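Glutathione S-transferase (PDB 4O7H) probably catalyses the conjugation of glutathione to electrophilic substrates, as a two-domain transferase with a thioredoxin-like N-terminal part and a helical C-terminal part. Local coordinates at residues I173-D178 / S209-P214; V16-A21 / R197-P202. All coordinates share one frame; numbering follows the deposited sequence.

Contact 1. Residues I173-D178 / S209-P214; sequences IDYAGD and SPIRPP
Y175, near the C-terminal end of helix 161-175, meets the irregular segment 209-214 with both the rim and one face of its ring. The polar part of the contact starts at the phenol: Y175 OH donates to I211 O at 2.8 Å, approaching at a C=O...O angle of 145° and tilted well out of the carbonyl plane. The same oxygen is also bonded to the backbone N of I208, so one hydroxyl ties two points of the chain leading away from helix 201-205. With CG anti to the backbone N (chi1 -163°), the ring is carried along the loop although its CB points away from it. A water donates to Y175 O and to R212 O, adding a second, bridged link between the backbones.

Two apolar contacts flank the phenol, one over the face of the ring and one at its edge. P213 lies over the ring in a CH-pi contact, its CB 3.8 Å from the centroid of Y175 and 13° off the normal. I211 takes the rim instead, with its CG2 3.7 Å from CE1 of Y175.

A third kind of contact sets ring carbons against backbone oxygens near the helix end, P214 CG lying 3.2 Å from D174 O and P214 CD 3.1 Å from Y175 O. Beside it G177, with positive phi, closes the helix in a Schellman motif, and its CA is 4.0 Å from P214 CG.

The carboxylate of D174 faces other partners, OD1 accepting hydrogen bonds from H216 and W181, while Y217 packs edge-to-face with Y175. I211 also reaches R118 and V119 at the end of helix 85-119. The C-terminal tail is thereby laid across the end of helix 161-175 and against helix 85-119, within the all-helical part of the transferase.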
ATOM      1  N   ILE A 173      13.555   4.367 -11.979  1.00 11.09           N
ATOM      2  CA  ILE A 173      14.673   3.453 -12.253  1.00 11.03           C
ATOM      3  C   ILE A 173      15.407   3.933 -13.494  1.00 10.45           C
ATOM      4  O   ILE A 173      16.638   3.916 -13.533  1.00 10.46           O
ATOM      5  CB  ILE A 173      14.236   1.982 -12.426  1.00 12.32           C
ATOM      6  CG1 ILE A 173      13.279   1.535 -11.280  1.00 12.54           C
ATOM      7  CG2 ILE A 173      15.451   1.067 -12.459  1.00 12.42           C
ATOM      8  CD1 ILE A 173      13.674   2.019  -9.892  1.00 13.01           C
ATOM      9  N   ASP A 174      14.668   4.458 -14.444  1.00 10.11           N
ATOM     10  CA  ASP A 174      15.266   4.925 -15.697  1.00 10.48           C
ATOM     11  C   ASP A 174      16.017   6.222 -15.463  1.00 11.59           C
ATOM     12  O   ASP A 174      17.104   6.406 -16.027  1.00 12.20           O
ATOM     13  CB  ASP A 174      14.192   5.082 -16.760  1.00 10.94           C
ATOM     14  CG  ASP A 174      14.716   5.058 -18.171  1.00 11.29           C
ATOM     15  OD1 ASP A 174      15.577   4.250 -18.462  1.00 11.98           O
ATOM     16  OD2 ASP A 174      14.166   5.816 -19.035  1.00 11.63           O
ATOM     17  N   TYR A 175      15.494   7.112 -14.631  1.00 11.20           N
ATOM     18  CA  TYR A 175      16.217   8.326 -14.255  1.00 12.30           C
ATOM     19  C   TYR A 175      17.607   7.998 -13.646  1.00 13.78           C
ATOM     20  O   TYR A 175      18.600   8.721 -13.910  1.00 14.39           O
ATOM     21  CB  TYR A 175      15.347   9.158 -13.297  1.00 12.77           C
ATOM     22  CG  TYR A 175      15.797  10.580 -13.172  1.00 13.96           C
ATOM     23  CD1 TYR A 175      16.922  10.905 -12.448  1.00 15.66           C
ATOM     24  CD2 TYR A 175      15.088  11.587 -13.801  1.00 15.44           C
ATOM     25  CE1 TYR A 175      17.326  12.236 -12.353  1.00 16.59           C
ATOM     26  CE2 TYR A 175      15.485  12.917 -13.725  1.00 16.20           C
ATOM     27  CZ  TYR A 175      16.627  13.213 -12.997  1.00 17.19           C
ATOM     28  OH  TYR A 175      17.031  14.536 -12.900  1.00 21.45           O
ATOM     29  N   ALA A 176      17.685   6.899 -12.892  1.00 13.23           N
ATOM     30  CA  ALA A 176      18.918   6.406 -12.310  1.00 14.41           C
ATOM     31  C   ALA A 176      19.791   5.632 -13.283  1.00 16.35           C
ATOM     32  O   ALA A 176      20.921   5.272 -12.940  1.00 18.77           O
ATOM     33  CB  ALA A 176      18.614   5.537 -11.090  1.00 14.83           C
ATOM     34  N   GLY A 177      19.257   5.339 -14.462  1.00 15.60           N
ATOM     35  CA  GLY A 177      19.997   4.625 -15.512  1.00 15.81           C
ATOM     36  C   GLY A 177      20.093   3.119 -15.314  1.00 16.25           C
ATOM     37  O   GLY A 177      20.934   2.457 -15.928  1.00 18.32           O
ATOM     38  N   ASP A 178      19.202   2.517 -14.540  1.00 15.66           N
ATOM     39  CA  ASP A 178      19.326   1.135 -14.163  1.00 15.44           C
ATOM     40  C   ASP A 178      18.307   0.155 -14.779  1.00 15.67           C
ATOM     41  O   ASP A 178      18.187  -0.974 -14.287  1.00 15.77           O
ATOM     42  CB  ASP A 178      19.281   1.044 -12.619  1.00 16.80           C
ATOM     43  CG  ASP A 178      20.571   1.536 -11.971  1.00 20.51           C
ATOM     44  OD1 ASP A 178      21.640   1.176 -12.510  1.00 22.99           O
ATOM     45  OD2 ASP A 178      20.505   2.309 -10.984  1.00 23.82           O
ATOM     46  N   SER A 209      17.739  18.081  -9.219  1.00 28.59           N
ATOM     47  CA  SER A 209      19.118  18.482  -8.960  1.00 31.36           C
ATOM     48  C   SER A 209      19.709  17.647  -7.824  1.00 30.32           C
ATOM     49  O   SER A 209      19.031  17.368  -6.834  1.00 28.87           O
ATOM     50  CB  SER A 209      19.139  19.965  -8.609  1.00 34.61           C
ATOM     51  OG  SER A 209      20.455  20.359  -8.253  1.00 42.10           O
ATOM     52  N   PRO A 210      20.978  17.240  -7.944  1.00 30.18           N
ATOM     53  CA  PRO A 210      21.951  17.528  -8.984  1.00 31.58           C
ATOM     54  C   PRO A 210      22.148  16.348  -9.940  1.00 32.22           C
ATOM     55  O   PRO A 210      23.244  16.165 -10.497  1.00 30.06           O
ATOM     56  CB  PRO A 210      23.234  17.698  -8.166  1.00 32.21           C
ATOM     57  CG  PRO A 210      23.112  16.625  -7.140  1.00 32.14           C
ATOM     58  CD  PRO A 210      21.627  16.583  -6.796  1.00 31.17           C
ATOM     59  N   ILE A 211      21.134  15.497 -10.080  1.00 27.66           N
ATOM     60  CA  ILE A 211      21.331  14.300 -10.879  1.00 25.38           C
ATOM     61  C   ILE A 211      20.907  14.547 -12.338  1.00 23.31           C
ATOM     62  O   ILE A 211      19.816  15.041 -12.612  1.00 22.65           O
ATOM     63  CB  ILE A 211      20.566  13.087 -10.313  1.00 25.20           C
ATOM     64  CG1 ILE A 211      20.971  12.817  -8.857  1.00 26.53           C
ATOM     65  CG2 ILE A 211      20.839  11.857 -11.147  1.00 24.51           C
ATOM     66  CD1 ILE A 211      19.930  13.217  -7.843  1.00 28.13           C
ATOM     67  N   ARG A 212      21.807  14.263 -13.266  1.00 23.90           N
ATOM     68  CA  ARG A 212      21.504  14.429 -14.687  1.00 23.73           C
ATOM     69  C   ARG A 212      20.898  13.100 -15.120  1.00 21.20           C
ATOM     70  O   ARG A 212      21.483  12.081 -14.827  1.00 19.37           O
ATOM     71  CB  ARG A 212      22.809  14.699 -15.460  1.00 24.99           C
ATOM     72  CG  ARG A 212      23.455  16.037 -15.099  1.00 28.13           C
ATOM     73  N   PRO A 213      19.685  13.088 -15.725  1.00 21.86           N
ATOM     74  CA  PRO A 213      19.233  11.757 -16.128  1.00 19.43           C
ATOM     75  C   PRO A 213      20.034  11.296 -17.342  1.00 17.92           C
ATOM     76  O   PRO A 213      20.779  12.094 -17.943  1.00 18.06           O
ATOM     77  CB  PRO A 213      17.769  11.974 -16.537  1.00 20.88           C
ATOM     78  CG  PRO A 213      17.719  13.386 -16.951  1.00 21.57           C
ATOM     79  CD  PRO A 213      18.700  14.123 -16.079  1.00 22.53           C
ATOM     80  N   PRO A 214      19.901  10.021 -17.668  1.00 15.46           N
ATOM     81  CA  PRO A 214      20.613   9.511 -18.830  1.00 15.20           C
ATOM     82  C   PRO A 214      20.148  10.106 -20.119  1.00 13.82           C
ATOM     83  O   PRO A 214      19.030  10.634 -20.216  1.00 13.73           O
ATOM     84  CB  PRO A 214      20.341   8.005 -18.809  1.00 15.96           C
ATOM     85  CG  PRO A 214      19.297   7.787 -17.830  1.00 17.71           C
ATOM     86  CD  PRO A 214      19.191   8.951 -16.941  1.00 16.21           C
TER
HETATM   87  O   HOH W   1      21.217   9.179 -13.740  1.00 22.24           O

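Contact 2. Residues V16-A21 / R197-P202; sequences VRVALA and RPSFRP
S199 and A21 bring their CB atoms to 3.5 Å where helix 11-22, the first helix of the thioredoxin-like fold, packs on the turn that leads into helix 201-205; the contact thus joins the N-terminal domain to the C-terminal helical part. With CG1 anti to the backbone N (chi1 174°) and CG2 beside that N, V18 splits its methyls between two neighbours, CG1 3.6 Å from S199 OG and CG2 3.9 Å from CD1 of F200, meeting that ring obliquely. At the other end P202 sits over one face of the R17 guanidinium, its CB 3.6 Å from NH2.

No direct hydrogen bond crosses between the two segments, and the polar groups are held by a second shell. S199 OG is hydrogen-bonded to E22, which also forms a salt bridge with R197. The side chain of R17, bent at chi3 (77°), has NE bonded to the hydroxyl of Y27 and NH1 in a salt bridge with E206. A leucine in place of R17 would probably leave the E206 carboxylate without its cationic mate and the Y27 hydroxyl without this donor, and take away the flat group on which P202 rests. I164 and C168 of helix 161-175 pack on V18, and A167 on F200. Between the backbones, one water donates to S199 O at 2.6 Å and, weakly, to R17 O at 2.9 Å.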
ATOM      1  N   VAL A  16       0.174  10.284  -9.376  1.00  8.34           N
ATOM      2  CA  VAL A  16      -0.931  11.210  -9.287  1.00  8.49           C
ATOM      3  C   VAL A  16      -0.849  12.311 -10.366  1.00  9.00           C
ATOM      4  O   VAL A  16      -1.848  12.656 -10.981  1.00  9.15           O
ATOM      5  CB  VAL A  16      -1.053  11.778  -7.863  1.00  8.40           C
ATOM      6  CG1 VAL A  16      -2.144  12.837  -7.795  1.00  8.47           C
ATOM      7  CG2 VAL A  16      -1.435  10.682  -6.845  1.00  9.03           C
ATOM      8  N   ARG A  17       0.350  12.800 -10.653  1.00  8.65           N
ATOM      9  CA  ARG A  17       0.518  13.763 -11.685  1.00  9.70           C
ATOM     10  C   ARG A  17       0.039  13.200 -13.042  1.00  8.53           C
ATOM     11  O   ARG A  17      -0.652  13.883 -13.798  1.00  8.91           O
ATOM     12  CB  ARG A  17       1.977  14.213 -11.859  1.00 10.88           C
ATOM     13  CG  ARG A  17       2.530  14.981 -10.681  1.00 11.13           C
ATOM     14  CD  ARG A  17       3.892  15.522 -11.026  1.00 13.79           C
ATOM     15  NE  ARG A  17       3.758  16.708 -11.888  1.00 14.12           N
ATOM     16  CZ  ARG A  17       4.819  17.398 -12.324  1.00 14.39           C
ATOM     17  NH1 ARG A  17       6.042  16.990 -12.028  1.00 16.15           N
ATOM     18  NH2 ARG A  17       4.645  18.527 -13.010  1.00 16.68           N
ATOM     19  N   VAL A  18       0.464  11.992 -13.361  1.00  8.76           N
ATOM     20  CA  VAL A  18       0.017  11.333 -14.601  1.00  8.70           C
ATOM     21  C   VAL A  18      -1.494  11.153 -14.605  1.00  9.45           C
ATOM     22  O   VAL A  18      -2.177  11.433 -15.633  1.00  9.19           O
ATOM     23  CB  VAL A  18       0.783  10.034 -14.858  1.00  8.90           C
ATOM     24  CG1 VAL A  18       0.195   9.300 -16.087  1.00  8.71           C
ATOM     25  CG2 VAL A  18       2.286  10.284 -14.984  1.00  9.50           C
ATOM     26  N   ALA A  19      -2.058  10.724 -13.477  1.00  8.77           N
ATOM     27  CA  ALA A  19      -3.513  10.516 -13.367  1.00  9.56           C
ATOM     28  C   ALA A  19      -4.306  11.818 -13.580  1.00  9.73           C
ATOM     29  O   ALA A  19      -5.298  11.847 -14.290  1.00 11.09           O
ATOM     30  CB  ALA A  19      -3.842   9.899 -12.013  1.00  9.50           C
ATOM     31  N   LEU A  20      -3.869  12.910 -12.950  1.00  9.58           N
ATOM     32  CA  LEU A  20      -4.532  14.173 -13.079  1.00  9.60           C
ATOM     33  C   LEU A  20      -4.578  14.583 -14.574  1.00 10.33           C
ATOM     34  O   LEU A  20      -5.616  15.033 -15.087  1.00 10.55           O
ATOM     35  CB  LEU A  20      -3.762  15.211 -12.258  1.00  9.62           C
ATOM     36  CG  LEU A  20      -4.020  15.133 -10.742  1.00  9.61           C
ATOM     37  CD1 LEU A  20      -2.953  15.962 -10.030  1.00  9.92           C
ATOM     38  CD2 LEU A  20      -5.423  15.588 -10.366  1.00 10.67           C
ATOM     39  N   ALA A  21      -3.450  14.422 -15.254  1.00  9.66           N
ATOM     40  CA  ALA A  21      -3.345  14.767 -16.683  1.00 10.97           C
ATOM     41  C   ALA A  21      -4.238  13.847 -17.551  1.00 11.41           C
ATOM     42  O   ALA A  21      -4.895  14.304 -18.489  1.00 12.22           O
ATOM     43  CB  ALA A  21      -1.913  14.743 -17.154  1.00 11.00           C
ATOM     44  N   ARG A 197       2.799   9.510 -24.021  1.00 12.29           N
ATOM     45  CA  ARG A 197       1.517  10.167 -23.781  1.00 11.95           C
ATOM     46  C   ARG A 197       1.749  11.550 -23.188  1.00 12.68           C
ATOM     47  O   ARG A 197       2.682  11.760 -22.439  1.00 11.94           O
ATOM     48  CB  ARG A 197       0.647   9.309 -22.855  1.00 12.40           C
ATOM     49  CG  ARG A 197       0.376   7.928 -23.356  1.00 12.19           C
ATOM     50  CD  ARG A 197      -0.424   7.066 -22.402  1.00 13.75           C
ATOM     51  NE  ARG A 197      -1.787   7.498 -22.169  1.00 14.01           N
ATOM     52  CZ  ARG A 197      -2.845   7.137 -22.877  1.00 16.47           C
ATOM     53  NH1 ARG A 197      -2.705   6.292 -23.894  1.00 17.83           N
ATOM     54  NH2 ARG A 197      -4.068   7.574 -22.528  1.00 17.19           N
ATOM     55  N   PRO A 198       0.887  12.518 -23.508  1.00 12.40           N
ATOM     56  CA  PRO A 198       1.079  13.867 -23.001  1.00 13.88           C
ATOM     57  C   PRO A 198       1.111  13.929 -21.481  1.00 12.97           C
ATOM     58  O   PRO A 198       1.804  14.756 -20.913  1.00 13.44           O
ATOM     59  CB  PRO A 198      -0.089  14.656 -23.614  1.00 15.56           C
ATOM     60  CG  PRO A 198      -0.538  13.859 -24.766  1.00 16.04           C
ATOM     61  CD  PRO A 198      -0.119  12.419 -24.601  1.00 13.61           C
ATOM     62  N   SER A 199       0.400  12.996 -20.822  1.00 12.38           N
ATOM     63  CA  SER A 199       0.341  12.986 -19.343  1.00 12.02           C
ATOM     64  C   SER A 199       1.703  12.703 -18.763  1.00 11.37           C
ATOM     65  O   SER A 199       1.983  13.053 -17.621  1.00 12.42           O
ATOM     66  CB  SER A 199      -0.616  11.918 -18.863  1.00 12.03           C
ATOM     67  OG  SER A 199      -0.218  10.664 -19.375  1.00 12.27           O
ATOM     68  N   PHE A 200       2.564  12.062 -19.539  1.00 10.79           N
ATOM     69  CA  PHE A 200       3.902  11.718 -19.027  1.00 10.75           C
ATOM     70  C   PHE A 200       4.946  12.822 -19.198  1.00 11.57           C
ATOM     71  O   PHE A 200       6.056  12.741 -18.656  1.00 12.61           O
ATOM     72  CB  PHE A 200       4.428  10.448 -19.708  1.00 10.27           C
ATOM     73  CG  PHE A 200       5.076   9.454 -18.754  1.00 10.23           C
ATOM     74  CD1 PHE A 200       4.297   8.683 -17.904  1.00 10.94           C
ATOM     75  CD2 PHE A 200       6.458   9.294 -18.735  1.00 10.71           C
ATOM     76  CE1 PHE A 200       4.890   7.779 -17.048  1.00 10.44           C
ATOM     77  CE2 PHE A 200       7.069   8.385 -17.864  1.00 11.57           C
ATOM     78  CZ  PHE A 200       6.271   7.614 -17.044  1.00 11.27           C
ATOM     79  N   ARG A 201       4.644  13.811 -20.019  1.00 13.43           N
ATOM     80  CA  ARG A 201       5.654  14.771 -20.476  1.00 15.03           C
ATOM     81  C   ARG A 201       6.400  15.470 -19.325  1.00 14.41           C
ATOM     82  O   ARG A 201       7.627  15.552 -19.377  1.00 14.16           O
ATOM     83  CB  ARG A 201       5.055  15.797 -21.439  1.00 19.74           C
ATOM     84  CG  ARG A 201       6.158  16.664 -22.054  1.00 24.59           C
ATOM     85  CD  ARG A 201       5.621  17.764 -22.959  1.00 32.70           C
ATOM     86  NE  ARG A 201       5.666  17.352 -24.358  1.00 41.10           N
ATOM     87  CZ  ARG A 201       4.665  16.779 -25.035  1.00 47.21           C
ATOM     88  NH1 ARG A 201       3.473  16.555 -24.470  1.00 44.71           N
ATOM     89  NH2 ARG A 201       4.860  16.436 -26.310  1.00 52.51           N
ATOM     90  N   PRO A 202       5.732  15.966 -18.270  1.00 14.19           N
ATOM     91  CA  PRO A 202       6.502  16.612 -17.204  1.00 14.60           C
ATOM     92  C   PRO A 202       7.516  15.693 -16.508  1.00 14.09           C
ATOM     93  O   PRO A 202       8.573  16.099 -16.081  1.00 14.86           O
ATOM     94  CB  PRO A 202       5.418  17.042 -16.171  1.00 15.62           C
ATOM     95  CG  PRO A 202       4.178  17.077 -16.919  1.00 17.33           C
ATOM     96  CD  PRO A 202       4.282  16.043 -18.013  1.00 15.60           C
TER
HETATM   97  O   HOH W   2       1.328  14.692 -15.691  1.00 22.88           O

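In the fold
Contacts 1 and 2 both draw on the C-terminal end of the chain and on helix 161-175. That helix supplies Y175 and the closing turn to contact 1, while its earlier part backs contact 2. The chain passes from 197-202 through helix 201-205 to 209-214, so this tail meets the N-terminal domain first and the end of helix 161-175 afterwards. The centres of the two contacts are 19 Å apart and their nearest atoms about 8 Å. In this family the thioredoxin-like domain carries most of the glutathione site, so contact 2, which spans the two domains, touches the one that probably binds glutathione; contact 1 lies within the helical part.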